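Local coordinates for protein transcriptional regulator (TetR/AcrR family) (Bacillus halodurans, PDB 5GP9) that probably represses fatty acid degradation genes as a TetR-family regulator, binding operator DNA and releasing it when a fatty-acyl effector occupies its C-terminal domain, at residues Q17-E21 / H22-Q26; N112-L115 / R116-I119. All blocks are in the same frame, centred on the assembly; numbering follows the deposited sequence.

Contact 1: Q17-E21 / H22-Q26; sequences QVIAE and HGYHQ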
ATOM      1  N   GLN A  17      19.974   8.476   2.440  1.00 26.51           N
ATOM      2  CA  GLN A  17      20.739   8.334   1.223  1.00 29.66           C
ATOM      3  C   GLN A  17      21.219   6.919   0.999  1.00 29.01           C
ATOM      4  O   GLN A  17      21.013   6.360  -0.064  1.00 28.55           O
ATOM      5  CB  GLN A  17      21.913   9.309   1.221  1.00 35.17           C
ATOM      6  CG  GLN A  17      22.704   9.159  -0.060  1.00 43.66           C
ATOM      7  CD  GLN A  17      23.883  10.073  -0.097  1.00 53.94           C
ATOM      8  OE1 GLN A  17      23.736  11.309  -0.189  1.00 61.19           O
ATOM      9  NE2 GLN A  17      25.080   9.472   0.024  1.00 53.78           N
ATOM     10  N   VAL A  18      21.789   6.306   2.016  1.00 28.95           N
ATOM     11  CA  VAL A  18      22.346   4.993   1.889  1.00 29.79           C
ATOM     12  C   VAL A  18      21.282   3.911   1.664  1.00 29.37           C
ATOM     13  O   VAL A  18      21.441   3.008   0.822  1.00 31.41           O
ATOM     14  CB  VAL A  18      23.189   4.668   3.125  1.00 32.94           C
ATOM     15  CG1 VAL A  18      23.575   3.196   3.183  1.00 32.94           C
ATOM     16  CG2 VAL A  18      24.405   5.573   3.117  1.00 32.51           C
ATOM     17  N   ILE A  19      20.193   4.052   2.391  1.00 27.74           N
ATOM     18  CA  ILE A  19      19.083   3.121   2.278  1.00 30.43           C
ATOM     19  C   ILE A  19      18.435   3.263   0.936  1.00 27.48           C
ATOM     20  O   ILE A  19      18.098   2.253   0.329  1.00 34.15           O
ATOM     21  CB  ILE A  19      18.084   3.220   3.433  1.00 29.58           C
ATOM     22  CG1 ILE A  19      18.703   2.837   4.793  1.00 28.64           C
ATOM     23  CG2 ILE A  19      16.815   2.415   3.175  1.00 30.32           C
ATOM     24  CD1 ILE A  19      17.884   3.181   6.024  1.00 29.95           C
ATOM     25  N   ALA A  20      18.281   4.470   0.433  1.00 31.07           N
ATOM     26  CA  ALA A  20      17.637   4.666  -0.865  1.00 29.31           C
ATOM     27  C   ALA A  20      18.551   4.082  -1.950  1.00 36.59           C
ATOM     28  O   ALA A  20      18.119   3.379  -2.848  1.00 36.75           O
ATOM     29  CB  ALA A  20      17.402   6.113  -1.123  1.00 29.57           C
ATOM     30  N   GLU A  21      19.842   4.328  -1.822  1.00 34.39           N
ATOM     31  CA  GLU A  21      20.758   4.001  -2.913  1.00 39.09           C
ATOM     32  C   GLU A  21      21.054   2.539  -3.028  1.00 37.33           C
ATOM     33  O   GLU A  21      21.167   2.036  -4.145  1.00 39.82           O
ATOM     34  CB  GLU A  21      22.082   4.748  -2.755  1.00 41.85           C
ATOM     35  CG  GLU A  21      22.024   6.188  -3.275  1.00 51.97           C
ATOM     36  CD  GLU A  21      23.374   6.913  -3.162  1.00 60.50           C
ATOM     37  OE1 GLU A  21      24.435   6.216  -3.097  1.00 66.15           O
ATOM     38  OE2 GLU A  21      23.377   8.171  -3.139  1.00 59.95           O
ATOM     39  N   HIS A  22      21.288   1.877  -1.908  1.00 38.17           N
ATOM     40  CA  HIS A  22      21.685   0.481  -1.866  1.00 42.43           C
ATOM     41  C   HIS A  22      20.650  -0.439  -1.294  1.00 46.48           C
ATOM     42  O   HIS A  22      20.854  -1.650  -1.272  1.00 51.12           O
ATOM     43  CB  HIS A  22      22.989   0.335  -1.049  1.00 56.43           C
ATOM     44  CG  HIS A  22      24.132   1.121  -1.623  1.00 60.87           C
ATOM     45  ND1 HIS A  22      24.893   1.995  -0.879  1.00 60.09           N
ATOM     46  CD2 HIS A  22      24.584   1.215  -2.898  1.00 67.16           C
ATOM     47  CE1 HIS A  22      25.762   2.598  -1.673  1.00 59.36           C
ATOM     48  NE2 HIS A  22      25.606   2.132  -2.897  1.00 68.69           N
ATOM     49  N   GLY A  23      19.556   0.111  -0.776  1.00 42.58           N
ATOM     50  CA  GLY A  23      18.476  -0.680  -0.280  1.00 39.25           C
ATOM     51  C   GLY A  23      18.776  -1.016   1.099  1.00 34.75           C
ATOM     52  O   GLY A  23      19.952  -0.976   1.511  1.00 45.31           O
ATOM     53  N   TYR A  24      17.732  -1.360   1.850  1.00 35.27           N
ATOM     54  CA  TYR A  24      17.802  -1.473   3.295  1.00 35.99           C
ATOM     55  C   TYR A  24      18.691  -2.600   3.769  1.00 46.45           C
ATOM     56  O   TYR A  24      19.418  -2.458   4.778  1.00 42.93           O
ATOM     57  CB  TYR A  24      16.438  -1.651   3.934  1.00 41.20           C
ATOM     58  CG  TYR A  24      16.430  -1.886   5.467  1.00 43.06           C
ATOM     59  CD1 TYR A  24      16.728  -0.887   6.353  1.00 43.15           C
ATOM     60  CD2 TYR A  24      16.075  -3.124   6.006  1.00 51.76           C
ATOM     61  CE1 TYR A  24      16.700  -1.088   7.705  1.00 39.47           C
ATOM     62  CE2 TYR A  24      16.039  -3.330   7.374  1.00 45.40           C
ATOM     63  CZ  TYR A  24      16.368  -2.320   8.209  1.00 50.21           C
ATOM     64  OH  TYR A  24      16.359  -2.505   9.549  1.00 49.93           O
ATOM     65  N   HIS A  25      18.574  -3.731   3.095  1.00 44.69           N
ATOM     66  CA  HIS A  25      19.327  -4.902   3.494  1.00 58.90           C
ATOM     67  C   HIS A  25      20.840  -4.690   3.390  1.00 50.25           C
ATOM     68  O   HIS A  25      21.562  -5.023   4.298  1.00 56.10           O
ATOM     69  CB  HIS A  25      18.909  -6.121   2.660  1.00 67.87           C
ATOM     70  CG  HIS A  25      17.459  -6.482   2.804  1.00 81.15           C
ATOM     71  ND1 HIS A  25      16.635  -6.705   1.715  1.00 88.25           N
ATOM     72  CD2 HIS A  25      16.680  -6.637   3.902  1.00 83.05           C
ATOM     73  CE1 HIS A  25      15.420  -7.007   2.135  1.00 83.66           C
ATOM     74  NE2 HIS A  25      15.417  -6.962   3.456  1.00 85.03           N
ATOM     75  N   GLN A  26      21.303  -4.199   2.257  1.00 53.87           N
ATOM     76  CA  GLN A  26      22.690  -3.848   2.069  1.00 53.56           C
ATOM     77  C   GLN A  26      23.177  -2.584   2.828  1.00 59.88           C
ATOM     78  O   GLN A  26      24.380  -2.369   2.940  1.00 63.71           O
ATOM     79  CB  GLN A  26      22.964  -3.632   0.586  1.00 61.10           C
ATOM     80  CG  GLN A  26      23.028  -4.908  -0.216  1.00 71.16           C
ATOM     81  CD  GLN A  26      23.381  -4.652  -1.664  1.00 80.06           C
ATOM     82  OE1 GLN A  26      23.647  -3.513  -2.079  1.00 90.54           O
ATOM     83  NE2 GLN A  26      23.396  -5.717  -2.447  1.00 88.15           N
TER
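Val18 and Ile19 offer their carbonyls to His22 and Gly23 on the last regular turn before a kink in helix 8-26, the opening helix of the TetR-type DNA-binding domain. His22 N donates to Val18 O at 3.0 Å with an N-H...O angle of 163°, an ordinary helical bond. One residue on, Gly23 N to Ile19 O is short at 2.8 Å but bent and weak. The pattern then breaks: Gly23 has a positive phi, a conformation that glycine accepts readily, and the chain swings until the axes of the two short segments stand 93° apart.

Side chains follow the bend on two sides. On the buried side, Ile19 CG2 lies 4.2 Å from Tyr24 CB, while Ile19 CD1 comes up at the edge of the tyrosine ring. On the exposed side, His22 keeps CG beside its own backbone N (chi1 -60°), which brings the imidazole alongside Glu21, and the carboxylate plane stands nearly perpendicular to the ring.

Neighbouring helices fix the turned chain. Tyr24 N, which has no helical acceptor in the preceding turn, donates to the carboxylate of Glu107 on helix 98-107, and Lys50 both bonds to Tyr24 O and makes a cation-pi contact with the ring. Val18 packs on Ile32 and Ala35 of helix 29-36, which lies within the predicted helix-turn-helix. Against the His22 ring, the CH-pi partner is Glu21 CB, 4.2 Å from the centroid and almost exactly on the ring normal.

Contact 2: N112-L115 / R116-I119; sequences NTEL and RLKI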
ATOM      1  N   ASN A 112       9.423  -8.056   8.331  1.00 69.47           N
ATOM      2  CA  ASN A 112       9.783  -8.114   9.740  1.00 66.62           C
ATOM      3  C   ASN A 112       8.568  -7.703  10.574  1.00 59.36           C
ATOM      4  O   ASN A 112       8.214  -6.535  10.629  1.00 55.76           O
ATOM      5  CB  ASN A 112      10.998  -7.206  10.011  1.00 67.50           C
ATOM      6  CG  ASN A 112      11.433  -7.230  11.468  1.00 69.57           C
ATOM      7  OD1 ASN A 112      10.603  -7.332  12.397  1.00 53.17           O
ATOM      8  ND2 ASN A 112      12.742  -7.127  11.683  1.00 74.81           N
ATOM      9  N   THR A 113       7.926  -8.670  11.219  1.00 63.44           N
ATOM     10  CA  THR A 113       6.672  -8.412  11.934  1.00 65.53           C
ATOM     11  C   THR A 113       6.758  -7.289  12.986  1.00 62.44           C
ATOM     12  O   THR A 113       5.805  -6.506  13.167  1.00 53.49           O
ATOM     13  CB  THR A 113       6.109  -9.695  12.596  1.00 70.47           C
ATOM     14  OG1 THR A 113       4.865  -9.383  13.239  1.00 83.66           O
ATOM     15  CG2 THR A 113       7.087 -10.311  13.638  1.00 74.94           C
ATOM     16  N   GLU A 114       7.881  -7.197  13.683  1.00 62.33           N
ATOM     17  CA  GLU A 114       7.977  -6.231  14.763  1.00 57.59           C
ATOM     18  C   GLU A 114       8.458  -4.868  14.270  1.00 48.03           C
ATOM     19  O   GLU A 114       8.044  -3.847  14.791  1.00 50.28           O
ATOM     20  CB  GLU A 114       8.745  -6.827  15.947  1.00 65.39           C
ATOM     21  CG  GLU A 114       8.008  -8.073  16.447  1.00 61.64           C
ATOM     22  CD  GLU A 114       8.478  -8.571  17.799  1.00 74.42           C
ATOM     23  OE1 GLU A 114       7.616  -8.633  18.738  1.00 67.63           O
ATOM     24  OE2 GLU A 114       9.698  -8.919  17.904  1.00 66.51           O
ATOM     25  N   LEU A 115       9.236  -4.831  13.204  1.00 39.87           N
ATOM     26  CA  LEU A 115       9.481  -3.556  12.508  1.00 42.75           C
ATOM     27  C   LEU A 115       8.189  -2.970  11.915  1.00 37.57           C
ATOM     28  O   LEU A 115       7.910  -1.772  12.050  1.00 37.22           O
ATOM     29  CB  LEU A 115      10.485  -3.786  11.414  1.00 47.45           C
ATOM     30  CG  LEU A 115      10.828  -2.586  10.570  1.00 52.60           C
ATOM     31  CD1 LEU A 115      11.621  -1.573  11.363  1.00 53.35           C
ATOM     32  CD2 LEU A 115      11.585  -3.069   9.367  1.00 54.33           C
ATOM     33  N   ARG A 116       7.404  -3.840  11.314  1.00 38.53           N
ATOM     34  CA  ARG A 116       6.148  -3.487  10.714  1.00 39.12           C
ATOM     35  C   ARG A 116       5.201  -2.903  11.742  1.00 37.09           C
ATOM     36  O   ARG A 116       4.537  -1.961  11.473  1.00 33.89           O
ATOM     37  CB  ARG A 116       5.549  -4.694  10.006  1.00 38.60           C
ATOM     38  CG  ARG A 116       4.234  -4.418   9.315  1.00 48.14           C
ATOM     39  CD  ARG A 116       3.907  -5.400   8.194  1.00 55.63           C
ATOM     40  NE  ARG A 116       4.651  -6.660   8.228  1.00 68.22           N
ATOM     41  CZ  ARG A 116       4.394  -7.696   9.023  1.00 75.52           C
ATOM     42  NH1 ARG A 116       3.421  -7.633   9.915  1.00 74.01           N
ATOM     43  NH2 ARG A 116       5.129  -8.811   8.932  1.00 69.75           N
ATOM     44  N   LEU A 117       5.172  -3.464  12.939  1.00 34.02           N
ATOM     45  CA  LEU A 117       4.369  -2.925  14.003  1.00 36.63           C
ATOM     46  C   LEU A 117       4.776  -1.506  14.413  1.00 30.38           C
ATOM     47  O   LEU A 117       3.926  -0.672  14.641  1.00 31.66           O
ATOM     48  CB  LEU A 117       4.481  -3.875  15.229  1.00 43.39           C
ATOM     49  CG  LEU A 117       3.798  -5.255  15.063  1.00 48.24           C
ATOM     50  CD1 LEU A 117       3.998  -6.118  16.343  1.00 49.26           C
ATOM     51  CD2 LEU A 117       2.318  -5.073  14.714  1.00 52.74           C
ATOM     52  N   LYS A 118       6.077  -1.288  14.543  1.00 32.28           N
ATOM     53  CA  LYS A 118       6.609   0.027  14.896  1.00 34.45           C
ATOM     54  C   LYS A 118       6.283   1.070  13.815  1.00 31.82           C
ATOM     55  O   LYS A 118       5.832   2.183  14.081  1.00 30.87           O
ATOM     56  CB  LYS A 118       8.112  -0.048  15.086  1.00 41.69           C
ATOM     57  CG  LYS A 118       8.470  -0.799  16.355  1.00 44.98           C
ATOM     58  CD  LYS A 118       9.934  -0.536  16.728  1.00 50.90           C
ATOM     59  CE  LYS A 118      10.458  -1.624  17.649  1.00 59.35           C
ATOM     60  NZ  LYS A 118      10.862  -2.868  16.930  1.00 65.08           N
ATOM     61  N   ILE A 119       6.468   0.667  12.584  1.00 31.56           N
ATOM     62  CA  ILE A 119       6.120   1.613  11.462  1.00 30.69           C
ATOM     63  C   ILE A 119       4.646   2.049  11.474  1.00 29.74           C
ATOM     64  O   ILE A 119       4.263   3.227  11.357  1.00 26.84           O
ATOM     65  CB  ILE A 119       6.509   0.915  10.133  1.00 31.96           C
ATOM     66  CG1 ILE A 119       8.026   0.803  10.049  1.00 36.41           C
ATOM     67  CG2 ILE A 119       5.901   1.654   8.934  1.00 33.99           C
ATOM     68  CD1 ILE A 119       8.447  -0.207   8.971  1.00 40.58           C
TER
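Arg116 folds its guanidinium back across Thr113 at the start of helix 113-139, a helix whose N-cap is Asn112. One face of the guanidinium covers Thr113 CA, with NH2 of Arg116 3.4 Å from that atom, and Asn112 O lies over the same group, displaced toward its rim. The fold-back depends on a bend at chi3, which sits near eclipsed at 18°. Arg116 NE and NH2 then make weak hydrogen bonds to the carbonyls of Gln110 and Ser111.

Asn112 caps the first turn with one oxygen: OD1 accepts from Leu115 N at 3.0 Å, almost straight at 174° although the donor stands well above the amide plane, and more weakly from Glu114 N. Leu115 and Ile119, one turn apart, cross obliquely, with Leu115 CG 3.7 Å from Ile119 CD1. Both rest on Ile55 of helix 50-74, and Ile119 also touches the bound palmitic acid; Met169 of the second subunit packs on Arg116 and Leu117.

The chemistry is divided: OD1 satisfies backbone N-H groups of the first turn, while the carbonyls before the helix probably offset the cost of a cation held near its positive end.

Contact 1 comes first along the chain, near the end of helix 8-26 in the DNA-binding region, and contact 2 opens helix 113-139 in the C-terminal region. Their centres are 18 Å apart, and their nearest atoms, about 5 Å apart, do not touch. Helix 50-74 serves both, through Leu54 for residues 17-26 and Ile55 for residues 112-119. Gln110 is a second link: its side chain bonds to His25 and its carbonyl accepts a weak hydrogen bond from Arg116. Since palmitic acid reaches Ile119 in contact 2, these shared neighbours are consistent with a path along which effector binding could shift the DNA-binding region.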